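Putative fimbrium tip subunit Fim1C (Bacteroides ovatus, PDB 4EPS) is probably a component of the tip of fimbriae, the cell-surface filaments that mediate adhesion and biofilm formation. Local coordinates at residues N302-V307 against N330-L335; T343-P348 against T499-Y504. All blocks are in the same frame, centred on the assembly; numbering follows the deposited sequence. Where two conformers were deposited one is given.

Overall arrangement
Beyond the strand-rich N-terminal part of the chain, an antiparallel sheet collects strands 293-300, 334-338, 502-509 and 342-344, side by side in that order. Contact 1 closes the loop from 302-307 to 330-335, a short excursion carrying helices 305-308 and 323-327 between two neighbouring strands. The chain then runs through strand 334-338 into 342-344, where contact 2 opens. That contact closes a far longer excursion of 150 residues, rich in helix, when strand 502-509 returns to slot between 334-338 and 342-344. The contacts are thus in series, neither nested nor crossed; their centres lie about 28 Å apart and their nearest atoms about 14 Å.

Contact 1 of 2, residues N302-V307 against N330-L335; sequences NPMPSV and NCVHGL
Pro303 sets its ring against the carbonyl O of Cys331 and the side chain of Leu335, where the loop after strand 293-300 meets the lead-in to the neighbouring strand 334-338. Its CD sits 3.4 Å from Cys331 O, and its CB meets CD2 of Leu335 at 3.9 Å as the two side chains run past one another in opposite senses. Next to it, Asn302 brings its amide slantwise against Val332, ND2 lying 3.5 Å from CG1; CG turned anti to the backbone N (chi1 -177°) puts the amide there. A CA-H...O contact of 3.4 Å joins Asn302 CA to Val332 O. Met304, a selenomethionine modelled in two conformers, sets CE near Val332 CG1 in one of them, a less certain contact.

Asn302 OD1 accepts from Met304 N at 3.0 Å (N-H...O 163°), an Asx turn that leads into helix 305-308 with Met304 at the N-cap. In 330-335, Cys331 centres an inverse gamma turn, and His333 and Gly334 form a classic beta bulge facing Phe510. His333 ND1 binds the C-terminal carboxylate at Phe510 OXT, NE2 binds Glu183, and Leu324 of helix 323-327 packs on Pro303.

Across the interface, carbon meets carbon, amide or carbonyl, so cohesion rests on close van der Waals fit. The buried Cys331 O finds no hydrogen-bond donor, and the closest group to it from 302-307 is the proline CD.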
loop_
_atom_site.group_PDB
_atom_site.type_symbol
_atom_site.label_atom_id
_atom_site.label_comp_id
_atom_site.label_asym_id
_atom_site.label_seq_id
_atom_site.Cartn_x
_atom_site.Cartn_y
_atom_site.Cartn_z
ATOM N N ASN A 302 11.516 9.460 -10.971
ATOM C CA ASN A 302 12.559 10.450 -10.705
ATOM C C ASN A 302 12.791 11.197 -12.031
ATOM O O ASN A 302 13.244 10.552 -12.981
ATOM C CB ASN A 302 13.837 9.750 -10.173
ATOM C CG ASN A 302 14.955 10.691 -9.807
ATOM O OD1 ASN A 302 15.093 11.763 -10.381
ATOM N ND2 ASN A 302 15.816 10.292 -8.868
ATOM N N PRO A 303 12.516 12.527 -12.123
ATOM C CA PRO A 303 12.649 13.214 -13.427
ATOM C C PRO A 303 14.009 13.868 -13.672
ATOM O O PRO A 303 14.141 14.660 -14.620
ATOM C CB PRO A 303 11.562 14.278 -13.356
ATOM C CG PRO A 303 11.545 14.665 -11.874
ATOM C CD PRO A 303 11.961 13.438 -11.094
HETATM N N MSE A 304 15.002 13.588 -12.806
HETATM C CA MSE A 304 16.322 14.181 -13.002
HETATM C C MSE A 304 16.964 13.604 -14.256
HETATM O O MSE A 304 16.959 12.383 -14.451
HETATM C CB MSE A 304 17.202 13.992 -11.769
HETATM C CG MSE A 304 16.853 14.969 -10.690
HETATM SE SE MSE A 304 17.307 14.300 -8.966
HETATM C CE MSE A 304 16.294 15.534 -7.925
ATOM N N PRO A 305 17.489 14.475 -15.156
ATOM C CA PRO A 305 18.060 13.950 -16.413
ATOM C C PRO A 305 19.291 13.040 -16.198
ATOM O O PRO A 305 19.479 12.081 -16.957
ATOM C CB PRO A 305 18.413 15.215 -17.211
ATOM C CG PRO A 305 18.520 16.299 -16.230
ATOM C CD PRO A 305 17.576 15.956 -15.101
ATOM N N SER A 306 20.090 13.285 -15.150
ATOM C CA SER A 306 21.267 12.425 -14.894
ATOM C C SER A 306 20.836 11.025 -14.392
ATOM O O SER A 306 21.643 10.098 -14.393
ATOM C CB SER A 306 22.232 13.083 -13.911
ATOM O OG SER A 306 21.648 13.292 -12.636
ATOM N N VAL A 307 19.569 10.878 -13.974
ATOM C CA VAL A 307 18.998 9.601 -13.546
ATOM C C VAL A 307 18.286 8.980 -14.773
ATOM O O VAL A 307 18.647 7.880 -15.217
ATOM C CB VAL A 307 18.068 9.759 -12.293
ATOM C CG1 VAL A 307 17.374 8.441 -11.942
ATOM C CG2 VAL A 307 18.861 10.270 -11.085
ATOM N N ASN A 330 15.475 16.564 -3.508
ATOM C CA ASN A 330 14.413 15.760 -2.926
ATOM C C ASN A 330 13.239 15.549 -3.917
ATOM O O ASN A 330 12.384 14.706 -3.667
ATOM C CB ASN A 330 13.941 16.401 -1.607
ATOM C CG ASN A 330 15.083 16.786 -0.664
ATOM O OD1 ASN A 330 16.098 16.084 -0.535
ATOM N ND2 ASN A 330 14.934 17.896 0.050
ATOM N N CYS A 331 13.224 16.258 -5.063
ATOM C CA CYS A 331 12.119 16.127 -6.041
ATOM C C CYS A 331 12.317 14.938 -6.988
ATOM O O CYS A 331 12.634 15.095 -8.156
ATOM C CB CYS A 331 11.929 17.449 -6.785
ATOM S SG CYS A 331 11.371 18.807 -5.716
ATOM N N VAL A 332 12.127 13.730 -6.450
ATOM C CA VAL A 332 12.372 12.456 -7.155
ATOM C C VAL A 332 11.091 11.628 -7.284
ATOM O O VAL A 332 11.173 10.442 -7.579
ATOM C CB VAL A 332 13.466 11.663 -6.357
ATOM C CG1 VAL A 332 14.794 12.441 -6.327
ATOM C CG2 VAL A 332 12.994 11.338 -4.923
ATOM N N HIS A 333 9.910 12.239 -7.050
ATOM C CA HIS A 333 8.640 11.500 -7.060
ATOM C C HIS A 333 7.857 11.650 -8.361
ATOM O O HIS A 333 7.165 10.717 -8.772
ATOM C CB HIS A 333 7.758 11.948 -5.881
ATOM C CG HIS A 333 8.474 11.853 -4.571
ATOM N ND1 HIS A 333 9.080 12.956 -3.999
ATOM C CD2 HIS A 333 8.712 10.767 -3.798
ATOM C CE1 HIS A 333 9.644 12.518 -2.882
ATOM N NE2 HIS A 333 9.446 11.206 -2.720
ATOM N N GLY A 334 7.939 12.814 -8.988
ATOM C CA GLY A 334 7.213 12.974 -10.238
ATOM C C GLY A 334 7.023 14.404 -10.665
ATOM O O GLY A 334 7.715 15.310 -10.186
ATOM N N LEU A 335 6.098 14.585 -11.615
ATOM C CA LEU A 335 5.799 15.892 -12.176
ATOM C C LEU A 335 4.310 16.164 -12.013
ATOM O O LEU A 335 3.493 15.237 -12.097
ATOM C CB LEU A 335 6.172 15.923 -13.697
ATOM C CG LEU A 335 7.633 15.643 -14.061
ATOM C CD1 LEU A 335 7.812 15.600 -15.586
ATOM C CD2 LEU A 335 8.571 16.720 -13.492
#

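Contact 2 of 2, residues T343-P348 against T499-Y504; sequences TGKFSP and TNTYTY
Thr343 and Gly344, on an outermost strand of the six-stranded antiparallel sheet, pair with Thr503 and Tyr502 of strand 502-509. Gly344 and Tyr502 are the hydrogen-bonded pair: Gly344 N donates to Tyr502 O at 3.0 Å, and Tyr502 N returns a bond to Gly344 O at 3.1 Å. Gly344 O also accepts from Trp470 NE1, so two donors grip it. Thr343 and Thr503 form the adjoining non-hydrogen-bonded pair, their side chains meeting at a slant with Thr343 CG2 next to Thr503 OG1. On the same side of the 343-344 backbone, Thr501 brings its CG2 within 3.9 Å of Thr343 CB.

Past the paired residues, Tyr504 reaches over to the other segment. Its OH donates to Lys345 O at a short 2.6 Å, the acceptor lying in the plane of the ring at its edge while the hydroxyl is tilted 29° from the carbonyl plane. This fixes the phenol end, whose OH also sits 3.7 Å from Phe346 CD1; the two aromatic side chains cross at about a right angle. The Lys345 side chain passes Thr499, its CG 3.5 Å from Thr499 O. Its CA approaches Asn500 O at 3.3 Å, a CA-H...O contact to a buried carbonyl that has no hydrogen-bond partner. The Asn500 amide bonds Tyr502 OH through ND2 at 2.9 Å, almost straight at 177°, and a glycerol, probably from the crystallisation liquor, lies near it and bonds Thr501 N.

Around this junction, Trp470 of strand 469-474 meets the rings of Tyr502, Tyr504 and Phe346, Tyr412 of helix 408-419 stacks on Tyr504, and Phe346 and Tyr502 reach Met480 and Ile482 of strand 479-485, so the edge of this sheet packs against both helix 408-419 and the three-stranded sheet.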
loop_
_atom_site.group_PDB
_atom_site.type_symbol
_atom_site.label_atom_id
_atom_site.label_comp_id
_atom_site.label_asym_id
_atom_site.label_seq_id
_atom_site.Cartn_x
_atom_site.Cartn_y
_atom_site.Cartn_z
ATOM N N THR A 343 -3.358 31.690 -22.974
ATOM C CA THR A 343 -2.669 31.822 -24.260
ATOM C C THR A 343 -1.898 33.126 -24.227
ATOM O O THR A 343 -2.336 34.097 -23.596
ATOM C CB THR A 343 -3.643 31.789 -25.440
ATOM O OG1 THR A 343 -4.566 32.870 -25.272
ATOM C CG2 THR A 343 -4.363 30.465 -25.574
ATOM N N GLY A 344 -0.752 33.158 -24.888
ATOM C CA GLY A 344 0.040 34.384 -24.932
ATOM C C GLY A 344 1.310 34.220 -25.727
ATOM O O GLY A 344 1.582 33.129 -26.251
ATOM N N LYS A 345 2.112 35.309 -25.779
ATOM C CA LYS A 345 3.403 35.340 -26.464
ATOM C C LYS A 345 4.437 34.759 -25.516
ATOM O O LYS A 345 4.137 34.580 -24.329
ATOM C CB LYS A 345 3.776 36.781 -26.902
ATOM C CG LYS A 345 2.803 37.381 -27.899
ATOM C CD LYS A 345 3.052 38.891 -28.044
ATOM C CE LYS A 345 2.356 39.497 -29.242
ATOM N NZ LYS A 345 0.884 39.605 -29.052
ATOM N N PHE A 346 5.647 34.442 -26.026
ATOM C CA PHE A 346 6.667 33.855 -25.167
ATOM C C PHE A 346 7.716 34.877 -24.828
ATOM O O PHE A 346 8.044 35.065 -23.659
ATOM C CB PHE A 346 7.306 32.613 -25.830
ATOM C CG PHE A 346 8.226 31.849 -24.905
ATOM C CD1 PHE A 346 7.739 30.830 -24.099
ATOM C CD2 PHE A 346 9.588 32.134 -24.862
ATOM C CE1 PHE A 346 8.595 30.128 -23.244
ATOM C CE2 PHE A 346 10.429 31.459 -23.974
ATOM C CZ PHE A 346 9.927 30.463 -23.180
ATOM N N SER A 347 8.290 35.502 -25.858
ATOM C CA SER A 347 9.344 36.494 -25.696
ATOM C C SER A 347 9.436 37.327 -26.946
ATOM O O SER A 347 8.862 36.935 -27.970
ATOM C CB SER A 347 10.686 35.801 -25.439
ATOM O OG SER A 347 11.267 35.309 -26.636
ATOM N N PRO A 348 10.201 38.438 -26.962
ATOM C CA PRO A 348 10.420 39.107 -28.250
ATOM C C PRO A 348 11.346 38.239 -29.119
ATOM O O PRO A 348 11.992 37.329 -28.593
ATOM C CB PRO A 348 11.083 40.436 -27.864
ATOM C CG PRO A 348 11.629 40.261 -26.520
ATOM C CD PRO A 348 11.002 39.051 -25.876
ATOM N N THR A 499 7.000 35.456 -30.868
ATOM C CA THR A 499 6.021 36.551 -30.872
ATOM C C THR A 499 4.620 36.060 -31.297
ATOM O O THR A 499 3.670 36.846 -31.276
ATOM C CB THR A 499 6.518 37.687 -31.776
ATOM O OG1 THR A 499 6.709 37.143 -33.082
ATOM C CG2 THR A 499 7.808 38.297 -31.268
ATOM N N ASN A 500 4.473 34.756 -31.627
ATOM C CA ASN A 500 3.155 34.191 -31.913
ATOM C C ASN A 500 2.417 33.943 -30.584
ATOM O O ASN A 500 2.993 34.159 -29.528
ATOM C CB ASN A 500 3.260 32.908 -32.742
ATOM C CG ASN A 500 3.394 33.159 -34.217
ATOM O OD1 ASN A 500 3.405 34.292 -34.669
ATOM N ND2 ASN A 500 3.493 32.113 -34.989
ATOM N N THR A 501 1.157 33.507 -30.639
ATOM C CA THR A 501 0.355 33.223 -29.447
ATOM C C THR A 501 0.045 31.742 -29.390
ATOM O O THR A 501 -0.611 31.228 -30.295
ATOM C CB THR A 501 -0.942 34.069 -29.455
ATOM O OG1 THR A 501 -0.590 35.451 -29.400
ATOM C CG2 THR A 501 -1.864 33.740 -28.274
ATOM N N TYR A 502 0.514 31.059 -28.333
ATOM C CA TYR A 502 0.216 29.641 -28.126
ATOM C C TYR A 502 -0.230 29.428 -26.663
ATOM O O TYR A 502 -0.296 30.383 -25.885
ATOM C CB TYR A 502 1.398 28.726 -28.503
ATOM C CG TYR A 502 1.911 28.914 -29.916
ATOM C CD1 TYR A 502 1.156 28.507 -31.020
ATOM C CD2 TYR A 502 3.133 29.527 -30.156
ATOM C CE1 TYR A 502 1.646 28.651 -32.326
ATOM C CE2 TYR A 502 3.620 29.701 -31.457
ATOM C CZ TYR A 502 2.861 29.285 -32.535
ATOM O OH TYR A 502 3.361 29.487 -33.805
ATOM N N THR A 503 -0.525 28.179 -26.303
ATOM C CA THR A 503 -1.072 27.854 -24.981
ATOM C C THR A 503 0.001 27.490 -23.995
ATOM O O THR A 503 0.913 26.710 -24.301
ATOM C CB THR A 503 -2.093 26.707 -25.105
ATOM O OG1 THR A 503 -3.104 27.130 -26.012
ATOM C CG2 THR A 503 -2.756 26.357 -23.766
ATOM N N TYR A 504 -0.153 28.017 -22.786
ATOM C CA TYR A 504 0.696 27.671 -21.656
ATOM C C TYR A 504 0.064 26.634 -20.738
ATOM O O TYR A 504 -1.098 26.765 -20.351
ATOM C CB TYR A 504 0.943 28.916 -20.786
ATOM C CG TYR A 504 1.968 29.872 -21.341
ATOM C CD1 TYR A 504 3.324 29.685 -21.098
ATOM C CD2 TYR A 504 1.579 31.014 -22.043
ATOM C CE1 TYR A 504 4.275 30.585 -21.568
ATOM C CE2 TYR A 504 2.522 31.916 -22.529
ATOM C CZ TYR A 504 3.867 31.706 -22.273
ATOM O OH TYR A 504 4.806 32.582 -22.731
#